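Long-range contacts in putative ADP-Ribosyltransferase Scabin (Streptomyces scabiei 87.22, PDB 5EWY), which acts as a toxin that ADP-ribosylates DNA, probably by transferring ADP-ribose from NAD+: residues Val49-Val57 with Phe163-Phe171; Phe91-Tyr101 with Asn110-Thr118. All blocks are in the same frame, centred on the assembly; numbering follows the deposited sequence.

Contact 1: Val49-Val57 with Phe163-Phe171; sequences VHAAADPRV and FPGGIRTEF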
loop_
_atom_site.group_PDB
_atom_site.type_symbol
_atom_site.label_atom_id
_atom_site.label_comp_id
_atom_site.label_asym_id
_atom_site.label_seq_id
_atom_site.Cartn_x
_atom_site.Cartn_y
_atom_site.Cartn_z
ATOM N N VAL A 49 -0.165 -0.338 13.348
ATOM C CA VAL A 49 0.823 -0.739 12.351
ATOM C C VAL A 49 1.144 -2.216 12.510
ATOM O O VAL A 49 2.273 -2.655 12.283
ATOM C CB VAL A 49 2.086 0.140 12.399
ATOM C CG1 VAL A 49 1.733 1.573 12.032
ATOM C CG2 VAL A 49 2.761 0.074 13.762
ATOM N N HIS A 50 0.129 -3.000 12.872
ATOM C CA HIS A 50 0.271 -4.450 12.885
ATOM C C HIS A 50 0.919 -4.970 11.616
ATOM O O HIS A 50 1.667 -5.951 11.650
ATOM C CB HIS A 50 -1.107 -5.093 13.049
ATOM C CG HIS A 50 -1.073 -6.584 13.014
ATOM N ND1 HIS A 50 -0.466 -7.327 14.003
ATOM C CD2 HIS A 50 -1.542 -7.472 12.107
ATOM C CE1 HIS A 50 -0.577 -8.612 13.713
ATOM N NE2 HIS A 50 -1.234 -8.728 12.575
ATOM N N ALA A 51 0.624 -4.345 10.475
ATOM C CA ALA A 51 1.082 -4.862 9.199
ATOM C C ALA A 51 2.531 -4.517 8.895
ATOM O O ALA A 51 3.062 -5.042 7.921
ATOM C CB ALA A 51 0.232 -4.281 8.078
ATOM N N ALA A 52 3.176 -3.705 9.715
ATOM C CA ALA A 52 4.453 -3.111 9.338
ATOM C C ALA A 52 5.540 -4.169 9.143
ATOM O O ALA A 52 5.725 -5.064 9.975
ATOM C CB ALA A 52 4.875 -2.121 10.416
ATOM N N ALA A 53 6.278 -4.041 8.031
ATOM C CA ALA A 53 7.489 -4.824 7.827
ATOM C C ALA A 53 8.676 -4.280 8.605
ATOM O O ALA A 53 9.594 -5.045 8.915
ATOM C CB ALA A 53 7.829 -4.883 6.338
ATOM N N ASP A 54 8.671 -2.989 8.943
ATOM C CA ASP A 54 9.715 -2.361 9.749
ATOM C C ASP A 54 9.021 -1.762 10.964
ATOM O O ASP A 54 8.495 -0.641 10.900
ATOM C CB ASP A 54 10.460 -1.286 8.959
ATOM C CG ASP A 54 11.708 -0.826 9.664
ATOM O OD1 ASP A 54 11.776 -0.960 10.906
ATOM O OD2 ASP A 54 12.621 -0.323 8.971
ATOM N N PRO A 55 8.964 -2.485 12.087
ATOM C CA PRO A 55 8.220 -1.976 13.246
ATOM C C PRO A 55 8.896 -0.813 13.951
ATOM O O PRO A 55 8.341 -0.297 14.930
ATOM C CB PRO A 55 8.118 -3.206 14.158
ATOM C CG PRO A 55 9.325 -4.012 13.819
ATOM C CD PRO A 55 9.549 -3.812 12.346
ATOM N N ARG A 56 10.071 -0.375 13.499
ATOM C CA ARG A 56 10.683 0.791 14.116
ATOM C C ARG A 56 9.940 2.074 13.785
ATOM O O ARG A 56 10.285 3.129 14.325
ATOM C CB ARG A 56 12.137 0.931 13.673
ATOM C CG ARG A 56 13.016 -0.251 14.039
ATOM C CD ARG A 56 14.401 -0.076 13.446
ATOM N NE ARG A 56 14.355 -0.008 11.987
ATOM C CZ ARG A 56 15.347 0.441 11.225
ATOM N NH1 ARG A 56 16.481 0.869 11.777
ATOM N NH2 ARG A 56 15.210 0.463 9.911
ATOM N N VAL A 57 8.939 2.022 12.909
ATOM C CA VAL A 57 8.205 3.230 12.574
ATOM C C VAL A 57 7.605 3.821 13.840
ATOM O O VAL A 57 7.143 3.099 14.734
ATOM C CB VAL A 57 7.132 2.933 11.514
ATOM C CG1 VAL A 57 6.131 1.872 12.013
ATOM C CG2 VAL A 57 6.431 4.221 11.114
ATOM N N PHE A 163 1.069 3.048 4.276
ATOM C CA PHE A 163 1.356 2.089 5.334
ATOM C C PHE A 163 2.613 2.484 6.094
ATOM O O PHE A 163 3.729 2.327 5.567
ATOM C CB PHE A 163 1.479 0.665 4.779
ATOM C CG PHE A 163 0.147 0.030 4.571
ATOM C CD1 PHE A 163 -0.470 -0.671 5.593
ATOM C CD2 PHE A 163 -0.548 0.225 3.384
ATOM C CE1 PHE A 163 -1.732 -1.205 5.423
ATOM C CE2 PHE A 163 -1.811 -0.293 3.204
ATOM C CZ PHE A 163 -2.413 -1.007 4.220
ATOM N N PRO A 164 2.507 3.022 7.309
ATOM C CA PRO A 164 3.721 3.362 8.071
ATOM C C PRO A 164 4.448 2.097 8.496
ATOM O O PRO A 164 3.850 1.190 9.083
ATOM C CB PRO A 164 3.192 4.140 9.281
ATOM C CG PRO A 164 1.727 4.394 9.006
ATOM C CD PRO A 164 1.286 3.286 8.083
ATOM N N GLY A 165 5.730 2.023 8.173
ATOM C CA GLY A 165 6.497 0.822 8.397
ATOM C C GLY A 165 6.352 -0.203 7.303
ATOM O O GLY A 165 6.935 -1.289 7.413
ATOM N N GLY A 166 5.610 0.113 6.250
ATOM C CA GLY A 166 5.418 -0.813 5.155
ATOM C C GLY A 166 4.501 -1.965 5.505
ATOM O O GLY A 166 3.604 -1.848 6.341
ATOM N N ILE A 167 4.710 -3.071 4.795
ATOM C CA ILE A 167 3.738 -4.164 4.721
ATOM C C ILE A 167 4.494 -5.481 4.668
ATOM O O ILE A 167 5.255 -5.728 3.720
ATOM C CB ILE A 167 2.864 -4.043 3.463
ATOM C CG1 ILE A 167 2.213 -2.654 3.354
ATOM C CG2 ILE A 167 1.790 -5.151 3.456
ATOM C CD1 ILE A 167 1.577 -2.420 2.011
ATOM N N ARG A 168 4.248 -6.351 5.651
ATOM C CA ARG A 168 4.874 -7.667 5.673
ATOM C C ARG A 168 4.375 -8.525 4.516
ATOM O O ARG A 168 3.247 -8.376 4.042
ATOM C CB ARG A 168 4.558 -8.387 6.991
ATOM C CG ARG A 168 5.258 -7.789 8.198
ATOM C CD ARG A 168 5.349 -8.782 9.343
ATOM N NE ARG A 168 4.045 -9.075 9.932
ATOM C CZ ARG A 168 3.377 -8.249 10.733
ATOM N NH1 ARG A 168 3.879 -7.058 11.036
ATOM N NH2 ARG A 168 2.199 -8.610 11.229
ATOM N N THR A 169 5.205 -9.492 4.120
ATOM C CA THR A 169 4.869 -10.318 2.965
ATOM C C THR A 169 3.588 -11.128 3.185
ATOM O O THR A 169 2.863 -11.386 2.214
ATOM C CB THR A 169 6.034 -11.247 2.604
ATOM O OG1 THR A 169 5.678 -12.020 1.449
ATOM C CG2 THR A 169 6.389 -12.183 3.767
ATOM N N GLU A 170 3.260 -11.479 4.433
ATOM C CA GLU A 170 2.046 -12.268 4.679
ATOM C C GLU A 170 0.793 -11.523 4.230
ATOM O O GLU A 170 -0.276 -12.145 4.124
ATOM C CB GLU A 170 1.934 -12.671 6.154
ATOM C CG GLU A 170 1.674 -11.528 7.119
ATOM C CD GLU A 170 1.761 -11.939 8.567
ATOM O OE1 GLU A 170 0.811 -12.593 9.061
ATOM O OE2 GLU A 170 2.787 -11.603 9.201
ATOM N N PHE A 171 0.880 -10.216 4.029
ATOM C CA PHE A 171 -0.264 -9.411 3.602
ATOM C C PHE A 171 -0.244 -9.069 2.126
ATOM O O PHE A 171 -1.107 -8.312 1.658
ATOM C CB PHE A 171 -0.369 -8.130 4.437
ATOM C CG PHE A 171 -0.430 -8.384 5.900
ATOM C CD1 PHE A 171 -1.536 -9.004 6.477
ATOM C CD2 PHE A 171 0.635 -8.053 6.721
ATOM C CE1 PHE A 171 -1.580 -9.259 7.827
ATOM C CE2 PHE A 171 0.585 -8.306 8.073
ATOM C CZ PHE A 171 -0.518 -8.897 8.626
#

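Contact 2: Phe91-Tyr101 with Asn110-Thr118; sequences FLPKDVIDGQY and NQPSPYVST. With 5TQ (4-(8-fluoranyl-6-oxidanylidene-1,3,4,5-tetrahydrobenzo[c][1,6]naphthyridin-2-yl)butanoic acid), chain B.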
loop_
_atom_site.group_PDB
_atom_site.type_symbol
_atom_site.label_atom_id
_atom_site.label_comp_id
_atom_site.label_asym_id
_atom_site.label_seq_id
_atom_site.Cartn_x
_atom_site.Cartn_y
_atom_site.Cartn_z
ATOM N N PHE A 91 6.965 -5.186 1.492
ATOM C CA PHE A 91 7.275 -3.818 1.074
ATOM C C PHE A 91 7.905 -3.081 2.243
ATOM O O PHE A 91 7.232 -2.757 3.225
ATOM C CB PHE A 91 6.023 -3.088 0.611
ATOM C CG PHE A 91 5.488 -3.580 -0.698
ATOM C CD1 PHE A 91 6.153 -3.309 -1.877
ATOM C CD2 PHE A 91 4.296 -4.290 -0.738
ATOM C CE1 PHE A 91 5.661 -3.757 -3.079
ATOM C CE2 PHE A 91 3.807 -4.744 -1.939
ATOM C CZ PHE A 91 4.480 -4.486 -3.100
ATOM N N LEU A 92 9.196 -2.795 2.124
ATOM C CA LEU A 92 9.873 -2.049 3.174
ATOM C C LEU A 92 9.850 -0.569 2.832
ATOM O O LEU A 92 9.979 -0.203 1.661
ATOM C CB LEU A 92 11.320 -2.500 3.298
ATOM C CG LEU A 92 11.515 -3.882 3.926
ATOM C CD1 LEU A 92 12.938 -4.373 3.674
ATOM C CD2 LEU A 92 11.211 -3.851 5.429
ATOM N N PRO A 93 9.693 0.302 3.821
ATOM C CA PRO A 93 9.774 1.739 3.555
ATOM C C PRO A 93 11.216 2.194 3.398
ATOM O O PRO A 93 12.165 1.573 3.890
ATOM C CB PRO A 93 9.147 2.357 4.806
ATOM C CG PRO A 93 9.495 1.402 5.877
ATOM C CD PRO A 93 9.492 0.028 5.256
ATOM N N LYS A 94 11.363 3.325 2.709
ATOM C CA LYS A 94 12.696 3.836 2.396
ATOM C C LYS A 94 13.437 4.322 3.642
ATOM O O LYS A 94 14.630 4.037 3.798
ATOM C CB LYS A 94 12.593 4.905 1.304
ATOM C CG LYS A 94 12.365 4.289 -0.069
ATOM C CD LYS A 94 12.324 5.299 -1.195
ATOM C CE LYS A 94 12.231 4.569 -2.527
ATOM N NZ LYS A 94 12.284 5.464 -3.711
ATOM N N ASP A 95 12.769 5.043 4.552
ATOM C CA ASP A 95 13.474 5.556 5.732
ATOM C C ASP A 95 12.500 5.786 6.887
ATOM O O ASP A 95 11.876 6.846 6.967
ATOM C CB ASP A 95 14.214 6.840 5.397
ATOM C CG ASP A 95 15.166 7.271 6.511
ATOM O OD1 ASP A 95 15.157 6.642 7.593
ATOM O OD2 ASP A 95 15.936 8.236 6.311
ATOM N N VAL A 96 12.430 4.820 7.810
ATOM C CA VAL A 96 11.610 4.978 9.012
ATOM C C VAL A 96 12.261 5.839 10.079
ATOM O O VAL A 96 11.591 6.217 11.049
ATOM C CB VAL A 96 11.253 3.652 9.715
ATOM C CG1 VAL A 96 10.233 2.873 8.912
ATOM C CG2 VAL A 96 12.502 2.799 9.969
ATOM N N ILE A 97 13.547 6.155 9.947
ATOM C CA ILE A 97 14.250 6.887 10.994
ATOM C C ILE A 97 14.204 8.377 10.691
ATOM O O ILE A 97 13.733 9.175 11.509
ATOM C CB ILE A 97 15.700 6.394 11.134
ATOM C CG1 ILE A 97 15.743 4.874 11.327
ATOM C CG2 ILE A 97 16.393 7.106 12.287
ATOM C CD1 ILE A 97 14.981 4.367 12.532
ATOM N N ASP A 98 14.693 8.760 9.511
ATOM C CA ASP A 98 14.837 10.165 9.145
ATOM C C ASP A 98 13.971 10.557 7.956
ATOM O O ASP A 98 14.092 11.682 7.462
ATOM C CB ASP A 98 16.309 10.481 8.867
ATOM C CG ASP A 98 17.207 10.094 10.020
ATOM O OD1 ASP A 98 17.047 10.679 11.111
ATOM O OD2 ASP A 98 18.068 9.208 9.841
ATOM N N GLY A 99 13.088 9.682 7.499
ATOM C CA GLY A 99 12.249 10.003 6.370
ATOM C C GLY A 99 11.190 11.042 6.713
ATOM O O GLY A 99 11.028 11.485 7.852
ATOM N N GLN A 100 10.442 11.417 5.679
ATOM C CA GLN A 100 9.411 12.448 5.768
ATOM C C GLN A 100 8.146 11.839 6.373
ATOM O O GLN A 100 7.403 11.137 5.689
ATOM C CB GLN A 100 9.124 12.970 4.360
ATOM C CG GLN A 100 8.034 14.021 4.267
ATOM C CD GLN A 100 8.314 15.200 5.163
ATOM O OE1 GLN A 100 7.820 15.291 6.288
ATOM N NE2 GLN A 100 9.154 16.105 4.685
ATOM N N TYR A 101 7.883 12.148 7.643
ATOM C CA TYR A 101 6.675 11.674 8.309
ATOM C C TYR A 101 5.453 12.520 7.996
ATOM O O TYR A 101 4.335 12.097 8.300
ATOM C CB TYR A 101 6.886 11.631 9.830
ATOM C CG TYR A 101 7.443 10.318 10.318
ATOM C CD1 TYR A 101 8.787 10.024 10.188
ATOM C CD2 TYR A 101 6.616 9.359 10.886
ATOM C CE1 TYR A 101 9.304 8.818 10.633
ATOM C CE2 TYR A 101 7.122 8.153 11.329
ATOM C CZ TYR A 101 8.466 7.886 11.195
ATOM O OH TYR A 101 8.991 6.690 11.634
ATOM N N ASN A 110 8.006 13.815 -3.857
ATOM C CA ASN A 110 8.600 12.503 -3.637
ATOM C C ASN A 110 9.876 12.654 -2.821
ATOM O O ASN A 110 10.774 13.422 -3.182
ATOM C CB ASN A 110 8.893 11.832 -4.983
ATOM C CG ASN A 110 9.325 10.383 -4.837
ATOM O OD1 ASN A 110 9.137 9.766 -3.787
ATOM N ND2 ASN A 110 9.901 9.829 -5.898
ATOM N N GLN A 111 9.937 11.931 -1.700
ATOM C CA GLN A 111 10.961 12.127 -0.683
ATOM C C GLN A 111 11.021 10.835 0.113
ATOM O O GLN A 111 9.969 10.214 0.313
ATOM C CB GLN A 111 10.553 13.284 0.239
ATOM C CG GLN A 111 11.482 13.514 1.415
ATOM C CD GLN A 111 11.326 14.895 2.051
ATOM O OE1 GLN A 111 10.271 15.530 1.956
ATOM N NE2 GLN A 111 12.388 15.364 2.702
ATOM N N PRO A 112 12.192 10.374 0.552
ATOM C CA PRO A 112 12.215 9.137 1.340
ATOM C C PRO A 112 11.366 9.294 2.587
ATOM O O PRO A 112 11.427 10.317 3.270
ATOM C CB PRO A 112 13.692 8.963 1.698
ATOM C CG PRO A 112 14.428 9.709 0.648
ATOM C CD PRO A 112 13.547 10.883 0.293
ATOM N N SER A 113 10.585 8.262 2.886
ATOM C CA SER A 113 9.580 8.354 3.935
ATOM C C SER A 113 9.463 7.033 4.681
ATOM O O SER A 113 10.014 6.012 4.242
ATOM C CB SER A 113 8.244 8.728 3.308
ATOM O OG SER A 113 7.526 7.562 2.930
ATOM N N PRO A 114 8.767 7.027 5.822
ATOM C CA PRO A 114 8.470 5.775 6.529
ATOM C C PRO A 114 7.297 5.017 5.945
ATOM O O PRO A 114 6.902 3.991 6.516
ATOM C CB PRO A 114 8.118 6.276 7.937
ATOM C CG PRO A 114 7.479 7.585 7.679
ATOM C CD PRO A 114 8.284 8.200 6.574
ATOM N N TYR A 115 6.703 5.519 4.875
ATOM C CA TYR A 115 5.450 4.996 4.345
ATOM C C TYR A 115 5.678 4.163 3.092
ATOM O O TYR A 115 6.569 4.443 2.282
ATOM C CB TYR A 115 4.509 6.154 3.974
ATOM C CG TYR A 115 4.245 7.091 5.111
ATOM C CD1 TYR A 115 3.476 6.683 6.197
ATOM C CD2 TYR A 115 4.761 8.380 5.122
ATOM C CE1 TYR A 115 3.247 7.530 7.266
ATOM C CE2 TYR A 115 4.517 9.232 6.167
ATOM C CZ TYR A 115 3.764 8.804 7.240
ATOM O OH TYR A 115 3.533 9.650 8.288
ATOM N N VAL A 116 4.846 3.139 2.920
ATOM C CA VAL A 116 4.686 2.480 1.632
ATOM C C VAL A 116 3.314 2.856 1.095
ATOM O O VAL A 116 2.297 2.596 1.752
ATOM C CB VAL A 116 4.847 0.958 1.730
ATOM C CG1 VAL A 116 4.498 0.296 0.406
ATOM C CG2 VAL A 116 6.281 0.603 2.125
ATOM N N SER A 117 3.286 3.425 -0.103
ATOM C CA SER A 117 2.043 3.872 -0.713
ATOM C C SER A 117 1.331 2.718 -1.384
ATOM O O SER A 117 1.937 1.903 -2.077
ATOM C CB SER A 117 2.312 4.915 -1.781
ATOM O OG SER A 117 2.843 6.093 -1.186
ATOM N N THR A 118 0.017 2.683 -1.196
ATOM C CA THR A 118 -0.886 1.758 -1.872
ATOM C C THR A 118 -2.099 2.570 -2.282
ATOM O O THR A 118 -2.253 3.733 -1.906
ATOM C CB THR A 118 -1.319 0.593 -0.963
ATOM O OG1 THR A 118 -2.216 1.067 0.051
ATOM C CG2 THR A 118 -0.085 -0.097 -0.314
HETATM N N12 5TQ B . 5.882 5.656 -6.032
HETATM C C13 5TQ B . 6.164 4.495 -6.624
HETATM C C15 5TQ B . 6.943 6.703 -5.889
HETATM C C17 5TQ B . 8.742 5.941 -4.259
HETATM C C01 5TQ B . -0.093 4.514 -5.161
HETATM C C02 5TQ B . -0.454 5.728 -4.593
HETATM C C03 5TQ B . 0.484 6.738 -4.406
HETATM C C04 5TQ B . 1.806 6.521 -4.772
HETATM C C05 5TQ B . 2.196 5.306 -5.370
HETATM C C06 5TQ B . 1.232 4.299 -5.543
HETATM C C07 5TQ B . 1.615 3.041 -6.173
HETATM C C08 5TQ B . 3.562 5.055 -5.766
HETATM C C09 5TQ B . 3.848 3.793 -6.358
HETATM N N10 5TQ B . 2.900 2.838 -6.522
HETATM C C11 5TQ B . 4.622 5.965 -5.647
HETATM C C14 5TQ B . 5.218 3.532 -6.763
HETATM C C16 5TQ B . 8.371 6.208 -5.705
HETATM C C18 5TQ B . 8.341 4.543 -3.837
HETATM O O19 5TQ B . 0.766 2.129 -6.352
HETATM F F20 5TQ B . -1.724 5.928 -4.240
HETATM O O21 5TQ B . 9.158 3.842 -3.184
HETATM O O22 5TQ B . 7.217 4.106 -4.144
HETATM O O HOH W 1 8.991 4.046 1.205
#

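Contact 1: Val49-Val57 with Phe163-Phe171
Arg-168 reaches three consecutive carbonyls, those of His-50, Ala-51 and Ala-52. Its backbone N donates to Ala-51 O at 2.9 Å. Its NH1 donates to Ala-52 O, also at 2.9 Å, from 40° above that carbonyl plane. NH1 and, more weakly, NH2 both donate to His-50 O; the NH1 bond is modelled very short, so its exact length is doubtful. A bend at chi3 (-69°) turns the guanidinium back over the loop. There NH2 sits 3.6 Å above the His-50 ring plane, toward the rim, with the two planes 89° apart.

Gly-165 O accepts from Asp-54 N at 2.9 Å and weakly from Ala-53 N. Gly-165 belongs to the type II turn that ends strand 160-164, and Val-57 CG1 packs against its CA. Beside it, Pro-164 CB meets Val-57 CG2 at 3.7 Å and Val-49 CG1 at 4.0 Å. Phe-171 CE2 lies 3.7 Å from Ala-51 CA.

Further out, Glu-170 OE2 takes Arg-168 NE at 2.9 Å in a salt bridge, lying in the guanidinium plane, and helps to fix its rotation. Phe-45 stacks on His-50, and Trp-199 meets Phe-171 edge-to-face. Asp-54 closes an Asx turn and is gripped side-on by Arg-56. The irregular loop 49-57 is thus held largely through its main chain, by the carbonyl of Gly-165 and by Arg-168, whose charge is probably balanced by Glu-170.

Contact 2: Phe91-Tyr101 with Asn110-Thr118
Pro-114 points CG at the face of the Tyr-101 ring, 3.5 Å from the centroid and 3° off the normal, a CH-pi contact. The same CG also lies over a face of the Tyr-115 ring, nearer the rim. The Tyr-101 hydroxyl OH donates to Val-96 O at 2.7 Å, at the ring edge; the OH is also bonded to Asp-58 N, and together these help to hold the ring in place. Tyr-115 OH in turn donates to Tyr-101 O at 2.6 Å. Gln-100, bent at chi2 (56°), brings NE2 to Gln-111 OE1 at 3.0 Å; the amide planes are 73° apart, and the donor comes from above the acceptor plane. Gln-100 OE1 is taken by Asp-102 N.

Residues 115-118 lie in strand 115-119, whose Ser-117, Thr-118 and Thr-119 probably correspond to the Ser-Thr-Ser motif of this ADP-ribosyltransferase class. Ser-117 OG bonds to Glu-160, and its CB lies 3.4 Å from C04 of the inhibitor. Lys-94 extends along the pocket edge, its CE 3.2 Å from inhibitor O21.

Asp-95 N donates to Ser-113 O at 2.9 Å, and Gln-100 N to Pro-112 O at 2.8 Å. Asp-95 OD1 closes an Asx turn with Ile-97 N and also accepts from Asp-98 N, both from one face of its carboxylate. Val-116 sets CG1 against Phe-91 CB and CG2 beside the Pro-93 ring.

Contacts 1 and 2 meet along neighbouring strands of one antiparallel sheet, with their centres 11 Å apart. Phe-163 N lies 2.8 Å from Val-116 O, and Gly-165 N lies 2.8 Å from Pro-114 O; both are probable hydrogen bonds. The loops meet as well: Asp-54 OD2 of contact 1 packs 3.3 Å from Val-96 CG2 of contact 2, and Val-57 touches Tyr-101. Contact 2 reaches the inhibitor directly through Lys-94, Asn-110, Ser-117 and Thr-118. Contact 1 stands one layer behind, with the Ile-167 side chain about 10 Å from the ligand. Strand 115-119 pairs with strand 160-164, which carries Glu-160, and the turn after that strand in turn holds loop 49-57.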